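Local coordinates for MSM0271 protein (Mycobacterium smegmatis, PDB 5SUH), which forms trimeric shell tiles, which pair as a double ring, in the RMM bacterial microcompartment and may take part in transport across that shell, at residues Pro137-Ile148 against Leu166-Thr177. Residues are numbered along the deposited sequence; the frame is centred on the assembly and turned at random.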
ATOM      1  N   PRO A 137      11.208 -20.792 -24.515  1.00 49.73           N
ATOM      2  CA  PRO A 137       9.855 -20.487 -24.019  1.00 55.29           C
ATOM      3  C   PRO A 137       8.933 -21.697 -24.000  1.00 55.35           C
ATOM      4  O   PRO A 137       8.931 -22.498 -24.938  1.00 61.98           O
ATOM      5  CB  PRO A 137       9.337 -19.443 -25.016  1.00 52.22           C
ATOM      6  CG  PRO A 137      10.617 -18.781 -25.549  1.00 53.69           C
ATOM      7  CD  PRO A 137      11.625 -19.894 -25.611  1.00 49.48           C
ATOM      8  N   ARG A 138       8.217 -21.859 -22.892  1.00 51.50           N
ATOM      9  CA  ARG A 138       7.203 -22.899 -22.783  1.00 61.04           C
ATOM     10  C   ARG A 138       5.838 -22.261 -22.632  1.00 61.36           C
ATOM     11  O   ARG A 138       5.601 -21.517 -21.685  1.00 61.13           O
ATOM     12  CB  ARG A 138       7.452 -23.836 -21.605  1.00 63.28           C
ATOM     13  CG  ARG A 138       6.282 -24.785 -21.387  1.00 58.48           C
ATOM     14  CD  ARG A 138       6.723 -26.118 -20.829  1.00 74.21           C
ATOM     15  NE  ARG A 138       7.328 -26.003 -19.506  1.00 89.80           N
ATOM     16  CZ  ARG A 138       6.663 -26.167 -18.362  1.00 95.95           C
ATOM     17  NH1 ARG A 138       5.367 -26.474 -18.381  1.00 92.55           N
ATOM     18  NH2 ARG A 138       7.300 -26.042 -17.202  1.00 90.21           N
ATOM     19  N   VAL A 139       4.956 -22.538 -23.587  1.00 56.50           N
ATOM     20  CA  VAL A 139       3.605 -22.022 -23.551  1.00 49.85           C
ATOM     21  C   VAL A 139       2.729 -22.798 -22.564  1.00 49.98           C
ATOM     22  O   VAL A 139       2.650 -24.020 -22.635  1.00 58.61           O
ATOM     23  CB  VAL A 139       3.028 -22.052 -24.930  1.00 51.72           C
ATOM     24  CG1 VAL A 139       1.568 -21.742 -24.874  1.00 47.15           C
ATOM     25  CG2 VAL A 139       3.800 -21.050 -25.802  1.00 51.59           C
ATOM     26  N   LEU A 140       2.106 -22.091 -21.623  1.00 51.98           N
ATOM     27  CA  LEU A 140       1.293 -22.732 -20.573  1.00 53.02           C
ATOM     28  C   LEU A 140      -0.200 -22.692 -20.893  1.00 47.61           C
ATOM     29  O   LEU A 140      -0.930 -23.604 -20.564  1.00 42.99           O
ATOM     30  CB  LEU A 140       1.520 -22.060 -19.206  1.00 54.03           C
ATOM     31  CG  LEU A 140       2.934 -22.176 -18.604  1.00 63.28           C
ATOM     32  CD1 LEU A 140       3.075 -21.475 -17.256  1.00 43.23           C
ATOM     33  CD2 LEU A 140       3.330 -23.617 -18.494  1.00 44.94           C
ATOM     34  N   PHE A 141      -0.642 -21.612 -21.533  1.00 46.61           N
ATOM     35  CA  PHE A 141      -2.048 -21.419 -21.853  1.00 46.85           C
ATOM     36  C   PHE A 141      -2.232 -20.241 -22.825  1.00 44.37           C
ATOM     37  O   PHE A 141      -1.452 -19.284 -22.819  1.00 43.83           O
ATOM     38  CB  PHE A 141      -2.868 -21.185 -20.560  1.00 49.63           C
ATOM     39  CG  PHE A 141      -4.359 -21.124 -20.781  1.00 56.30           C
ATOM     40  CD1 PHE A 141      -5.117 -22.298 -20.861  1.00 55.34           C
ATOM     41  CD2 PHE A 141      -5.007 -19.896 -20.929  1.00 55.67           C
ATOM     42  CE1 PHE A 141      -6.489 -22.251 -21.077  1.00 48.59           C
ATOM     43  CE2 PHE A 141      -6.385 -19.836 -21.154  1.00 55.26           C
ATOM     44  CZ  PHE A 141      -7.124 -21.021 -21.232  1.00 53.09           C
ATOM     45  N   HIS A 142      -3.224 -20.346 -23.696  1.00 42.00           N
ATOM     46  CA  HIS A 142      -3.715 -19.181 -24.450  1.00 51.18           C
ATOM     47  C   HIS A 142      -5.185 -19.422 -24.854  1.00 47.85           C
ATOM     48  O   HIS A 142      -5.632 -20.569 -24.966  1.00 50.93           O
ATOM     49  CB  HIS A 142      -2.827 -18.838 -25.668  1.00 42.08           C
ATOM     50  CG  HIS A 142      -2.702 -19.942 -26.669  1.00 60.19           C
ATOM     51  ND1 HIS A 142      -3.762 -20.359 -27.461  1.00 68.62           N
ATOM     52  CD2 HIS A 142      -1.651 -20.707 -27.023  1.00 59.82           C
ATOM     53  CE1 HIS A 142      -3.361 -21.340 -28.240  1.00 57.77           C
ATOM     54  NE2 HIS A 142      -2.083 -21.572 -28.003  1.00 57.23           N
ATOM     55  N   ASP A 143      -5.926 -18.332 -25.016  1.00 46.74           N
ATOM     56  CA  ASP A 143      -7.329 -18.376 -25.385  1.00 48.69           C
ATOM     57  C   ASP A 143      -7.828 -17.007 -25.829  1.00 47.78           C
ATOM     58  O   ASP A 143      -7.253 -15.975 -25.448  1.00 54.70           O
ATOM     59  CB  ASP A 143      -8.172 -18.866 -24.210  1.00 53.15           C
ATOM     60  CG  ASP A 143      -9.529 -19.412 -24.639  1.00 61.85           C
ATOM     61  OD1 ASP A 143      -9.813 -19.514 -25.862  1.00 62.77           O
ATOM     62  OD2 ASP A 143     -10.325 -19.729 -23.733  1.00 58.57           O
ATOM     63  N   ILE A 144      -8.891 -16.998 -26.640  1.00 45.78           N
ATOM     64  CA  ILE A 144      -9.529 -15.752 -27.079  1.00 44.99           C
ATOM     65  C   ILE A 144     -10.982 -15.762 -26.604  1.00 44.11           C
ATOM     66  O   ILE A 144     -11.779 -16.560 -27.065  1.00 50.83           O
ATOM     67  CB  ILE A 144      -9.457 -15.579 -28.617  1.00 47.24           C
ATOM     68  CG1 ILE A 144      -8.015 -15.353 -29.049  1.00 50.53           C
ATOM     69  CG2 ILE A 144     -10.303 -14.393 -29.094  1.00 38.66           C
ATOM     70  CD1 ILE A 144      -7.836 -15.291 -30.544  1.00 44.45           C
ATOM     71  N   ILE A 145     -11.294 -14.885 -25.653  1.00 44.88           N
ATOM     72  CA  ILE A 145     -12.643 -14.692 -25.148  1.00 39.56           C
ATOM     73  C   ILE A 145     -13.288 -13.562 -25.961  1.00 51.42           C
ATOM     74  O   ILE A 145     -12.916 -12.382 -25.818  1.00 52.59           O
ATOM     75  CB  ILE A 145     -12.654 -14.311 -23.636  1.00 48.72           C
ATOM     76  CG1 ILE A 145     -12.286 -15.510 -22.777  1.00 55.36           C
ATOM     77  CG2 ILE A 145     -14.042 -13.799 -23.190  1.00 40.24           C
ATOM     78  CD1 ILE A 145     -10.856 -15.595 -22.445  1.00 57.68           C
ATOM     79  N   THR A 146     -14.240 -13.903 -26.817  1.00 41.26           N
ATOM     80  CA  THR A 146     -14.920 -12.870 -27.603  1.00 50.37           C
ATOM     81  C   THR A 146     -16.070 -12.208 -26.843  1.00 49.29           C
ATOM     82  O   THR A 146     -16.662 -12.815 -25.954  1.00 56.28           O
ATOM     83  CB  THR A 146     -15.458 -13.427 -28.919  1.00 47.13           C
ATOM     84  OG1 THR A 146     -16.441 -14.433 -28.657  1.00 50.89           O
ATOM     85  CG2 THR A 146     -14.327 -14.010 -29.727  1.00 57.73           C
ATOM     86  N   ASP A 147     -16.322 -10.939 -27.161  1.00 56.15           N
ATOM     87  CA  ASP A 147     -17.470 -10.199 -26.637  1.00 56.26           C
ATOM     88  C   ASP A 147     -17.549 -10.299 -25.104  1.00 58.59           C
ATOM     89  O   ASP A 147     -18.510 -10.842 -24.547  1.00 55.53           O
ATOM     90  CB  ASP A 147     -18.755 -10.732 -27.303  1.00 60.49           C
ATOM     91  CG  ASP A 147     -19.987  -9.876 -27.008  1.00 97.46           C
ATOM     92  OD1 ASP A 147     -19.830  -8.648 -26.817  1.00112.60           O
ATOM     93  OD2 ASP A 147     -21.122 -10.424 -26.990  1.00101.70           O
ATOM     94  N   ILE A 148     -16.563  -9.724 -24.421  1.00 50.77           N
ATOM     95  CA  ILE A 148     -16.481  -9.866 -22.973  1.00 56.01           C
ATOM     96  C   ILE A 148     -17.720  -9.224 -22.306  1.00 54.62           C
ATOM     97  O   ILE A 148     -18.194  -8.156 -22.718  1.00 53.60           O
ATOM     98  CB  ILE A 148     -15.138  -9.264 -22.424  1.00 51.92           C
ATOM     99  CG1 ILE A 148     -14.930  -9.627 -20.952  1.00 52.59           C
ATOM    100  CG2 ILE A 148     -15.051  -7.737 -22.622  1.00 45.92           C
ATOM    101  CD1 ILE A 148     -13.557  -9.216 -20.382  1.00 44.00           C
ATOM    102  N   LEU A 166     -13.022  -2.633 -22.565  1.00 53.96           N
ATOM    103  CA  LEU A 166     -14.445  -2.252 -22.553  1.00 60.34           C
ATOM    104  C   LEU A 166     -15.366  -3.434 -22.900  1.00 50.33           C
ATOM    105  O   LEU A 166     -14.966  -4.341 -23.647  1.00 48.43           O
ATOM    106  CB  LEU A 166     -14.687  -1.096 -23.523  1.00 57.64           C
ATOM    107  CG  LEU A 166     -13.925   0.194 -23.230  1.00 62.15           C
ATOM    108  CD1 LEU A 166     -14.223   1.222 -24.308  1.00 55.67           C
ATOM    109  CD2 LEU A 166     -14.255   0.750 -21.838  1.00 62.01           C
ATOM    110  N   PRO A 167     -16.597  -3.433 -22.360  1.00 45.65           N
ATOM    111  CA  PRO A 167     -17.509  -4.564 -22.644  1.00 45.80           C
ATOM    112  C   PRO A 167     -17.742  -4.701 -24.145  1.00 52.51           C
ATOM    113  O   PRO A 167     -17.897  -3.667 -24.792  1.00 59.43           O
ATOM    114  CB  PRO A 167     -18.806  -4.186 -21.913  1.00 40.65           C
ATOM    115  CG  PRO A 167     -18.392  -3.186 -20.849  1.00 47.84           C
ATOM    116  CD  PRO A 167     -17.201  -2.431 -21.462  1.00 49.44           C
ATOM    117  N   GLY A 168     -17.693  -5.911 -24.705  1.00 51.12           N
ATOM    118  CA  GLY A 168     -17.910  -6.061 -26.138  1.00 50.46           C
ATOM    119  C   GLY A 168     -16.644  -6.310 -26.937  1.00 52.91           C
ATOM    120  O   GLY A 168     -16.672  -6.806 -28.067  1.00 57.00           O
ATOM    121  N   GLN A 169     -15.519  -5.912 -26.364  1.00 48.52           N
ATOM    122  CA  GLN A 169     -14.247  -6.179 -26.989  1.00 45.06           C
ATOM    123  C   GLN A 169     -13.871  -7.675 -26.829  1.00 57.37           C
ATOM    124  O   GLN A 169     -14.384  -8.377 -25.927  1.00 46.29           O
ATOM    125  CB  GLN A 169     -13.172  -5.292 -26.376  1.00 46.76           C
ATOM    126  CG  GLN A 169     -13.241  -3.806 -26.763  1.00 44.28           C
ATOM    127  CD  GLN A 169     -11.979  -3.075 -26.308  1.00 63.18           C
ATOM    128  OE1 GLN A 169     -11.749  -2.845 -25.110  1.00 63.67           O
ATOM    129  NE2 GLN A 169     -11.121  -2.757 -27.274  1.00 59.12           N
ATOM    130  N   SER A 170     -12.969  -8.152 -27.686  1.00 36.24           N
ATOM    131  CA  SER A 170     -12.450  -9.498 -27.536  1.00 38.24           C
ATOM    132  C   SER A 170     -11.155  -9.458 -26.700  1.00 46.99           C
ATOM    133  O   SER A 170     -10.360  -8.514 -26.782  1.00 46.57           O
ATOM    134  CB  SER A 170     -12.199 -10.134 -28.902  1.00 42.70           C
ATOM    135  OG  SER A 170     -13.419 -10.333 -29.589  1.00 53.11           O
ATOM    136  N   LEU A 171     -10.954 -10.479 -25.885  1.00 41.28           N
ATOM    137  CA  LEU A 171      -9.798 -10.531 -24.998  1.00 36.13           C
ATOM    138  C   LEU A 171      -8.878 -11.729 -25.292  1.00 46.70           C
ATOM    139  O   LEU A 171      -9.341 -12.875 -25.329  1.00 42.76           O
ATOM    140  CB  LEU A 171     -10.269 -10.596 -23.555  1.00 39.42           C
ATOM    141  CG  LEU A 171      -9.224 -10.896 -22.496  1.00 40.87           C
ATOM    142  CD1 LEU A 171      -8.278  -9.698 -22.379  1.00 41.82           C
ATOM    143  CD2 LEU A 171      -9.933 -11.222 -21.184  1.00 36.04           C
ATOM    144  N   LEU A 172      -7.588 -11.461 -25.513  1.00 43.25           N
ATOM    145  CA  LEU A 172      -6.599 -12.536 -25.623  1.00 44.26           C
ATOM    146  C   LEU A 172      -5.793 -12.674 -24.340  1.00 49.51           C
ATOM    147  O   LEU A 172      -5.239 -11.683 -23.839  1.00 48.12           O
ATOM    148  CB  LEU A 172      -5.643 -12.272 -26.776  1.00 46.19           C
ATOM    149  CG  LEU A 172      -4.327 -13.049 -26.782  1.00 39.40           C
ATOM    150  CD1 LEU A 172      -4.535 -14.552 -26.997  1.00 44.81           C
ATOM    151  CD2 LEU A 172      -3.410 -12.459 -27.836  1.00 40.68           C
ATOM    152  N   VAL A 173      -5.727 -13.886 -23.799  1.00 40.63           N
ATOM    153  CA  VAL A 173      -4.846 -14.123 -22.653  1.00 39.33           C
ATOM    154  C   VAL A 173      -3.785 -15.117 -23.106  1.00 47.26           C
ATOM    155  O   VAL A 173      -4.084 -16.049 -23.863  1.00 44.85           O
ATOM    156  CB  VAL A 173      -5.595 -14.653 -21.375  1.00 46.21           C
ATOM    157  CG1 VAL A 173      -6.449 -13.553 -20.721  1.00 36.14           C
ATOM    158  CG2 VAL A 173      -6.447 -15.882 -21.688  1.00 48.31           C
ATOM    159  N   TYR A 174      -2.545 -14.898 -22.667  1.00 47.19           N
ATOM    160  CA  TYR A 174      -1.417 -15.738 -23.070  1.00 42.07           C
ATOM    161  C   TYR A 174      -0.452 -15.927 -21.896  1.00 50.03           C
ATOM    162  O   TYR A 174       0.066 -14.948 -21.314  1.00 45.75           O
ATOM    163  CB  TYR A 174      -0.673 -15.103 -24.240  1.00 44.93           C
ATOM    164  CG  TYR A 174      -0.083 -16.070 -25.231  1.00 41.48           C
ATOM    165  CD1 TYR A 174      -0.512 -16.071 -26.558  1.00 45.70           C
ATOM    166  CD2 TYR A 174       0.926 -16.966 -24.860  1.00 41.07           C
ATOM    167  CE1 TYR A 174       0.035 -16.956 -27.493  1.00 41.87           C
ATOM    168  CE2 TYR A 174       1.469 -17.849 -25.784  1.00 46.95           C
ATOM    169  CZ  TYR A 174       1.019 -17.830 -27.106  1.00 46.87           C
ATOM    170  OH  TYR A 174       1.542 -18.696 -28.049  1.00 57.53           O
ATOM    171  N   GLU A 175      -0.211 -17.180 -21.546  1.00 37.85           N
ATOM    172  CA  GLU A 175       0.636 -17.483 -20.416  1.00 44.66           C
ATOM    173  C   GLU A 175       1.835 -18.339 -20.838  1.00 49.37           C
ATOM    174  O   GLU A 175       1.674 -19.332 -21.554  1.00 54.22           O
ATOM    175  CB  GLU A 175      -0.183 -18.188 -19.314  1.00 39.10           C
ATOM    176  CG  GLU A 175       0.587 -18.339 -17.991  1.00 46.36           C
ATOM    177  CD  GLU A 175      -0.255 -18.878 -16.836  1.00 57.59           C
ATOM    178  OE1 GLU A 175      -1.364 -19.416 -17.063  1.00 61.64           O
ATOM    179  OE2 GLU A 175       0.198 -18.747 -15.683  1.00 60.16           O
ATOM    180  N   MET A 176       3.014 -17.993 -20.321  1.00 47.68           N
ATOM    181  CA  MET A 176       4.282 -18.653 -20.676  1.00 48.85           C
ATOM    182  C   MET A 176       5.256 -18.713 -19.502  1.00 52.78           C
ATOM    183  O   MET A 176       5.071 -18.012 -18.488  1.00 51.69           O
ATOM    184  CB  MET A 176       4.953 -17.904 -21.818  1.00 44.49           C
ATOM    185  CG  MET A 176       5.291 -16.466 -21.370  1.00 48.26           C
ATOM    186  SD  MET A 176       5.073 -15.278 -22.666  1.00 99.49           S
ATOM    187  CE  MET A 176       3.288 -15.166 -22.725  1.00 89.39           C
ATOM    188  N   THR A 177       6.311 -19.512 -19.654  1.00 47.42           N
ATOM    189  CA  THR A 177       7.382 -19.509 -18.670  1.00 43.33           C
ATOM    190  C   THR A 177       8.735 -19.857 -19.342  1.00 52.13           C
ATOM    191  O   THR A 177       8.781 -20.672 -20.266  1.00 43.82           O
ATOM    192  CB  THR A 177       7.077 -20.453 -17.468  1.00 43.65           C
ATOM    193  OG1 THR A 177       8.042 -20.210 -16.450  1.00 55.19           O
ATOM    194  CG2 THR A 177       7.084 -21.963 -17.843  1.00 44.95           C
TER
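Strands 138-145 and 170-177 run antiparallel, their axes 4.5 Å apart at closest, and paired backbone bonds join Arg138 with Thr177, Phe141 with Glu175, Asp143 with Val173 and Ile145 with Leu171. One extra residue breaks this regularity: Leu140 N (2.8 Å) and Phe141 N (3.3 Å) both donate to Glu175 O from the same face of its carbonyl plane, and two residues opposite one make this a classic beta bulge. The inserted Leu140 lays CB and CD1 across Glu175 CG, with CD1 also reaching Thr177 CG2. Beyond the strand ends, Ile148 N and Ile148 O bond to Gln169 O and Gly168 N, so the pairing continues into the type II turn of Leu166-Gln169.

On the side that carries Val139, His142, Ile144 and Leu172, the Tyr174 ring is met over one face and at one edge. His142 CB sits over the face, 3.8 Å from the centroid of the Tyr174 ring, a CH-pi contact, while Val139 CG2 meets the edge in the ring plane, 4.0 Å from Tyr174 CE2. With His142 CG held between its own backbone N and carbonyl carbon (chi1 59°), the imidazole lies alongside the tyrosine, the planes inclined at 38°. Helix 216-232 packs against Ile144 and Tyr174, and its Thr227 hydrogen-bonds Tyr174 OH.

The other face meets a second subunit. There Val173 CG2 touches the in-plane edge of the Phe141 ring at CE2 (4.0 Å). In this pair of neighbouring strands of the permuted BMC domain, then, main-chain bonds fix the register, while Asp143 crosses to Arg80 of the second subunit by a salt bridge and Glu175, extended beyond CG, is held by Arg209 of its own chain and reaches the neighbour through Leu76 N; both carboxylates are probably ionised.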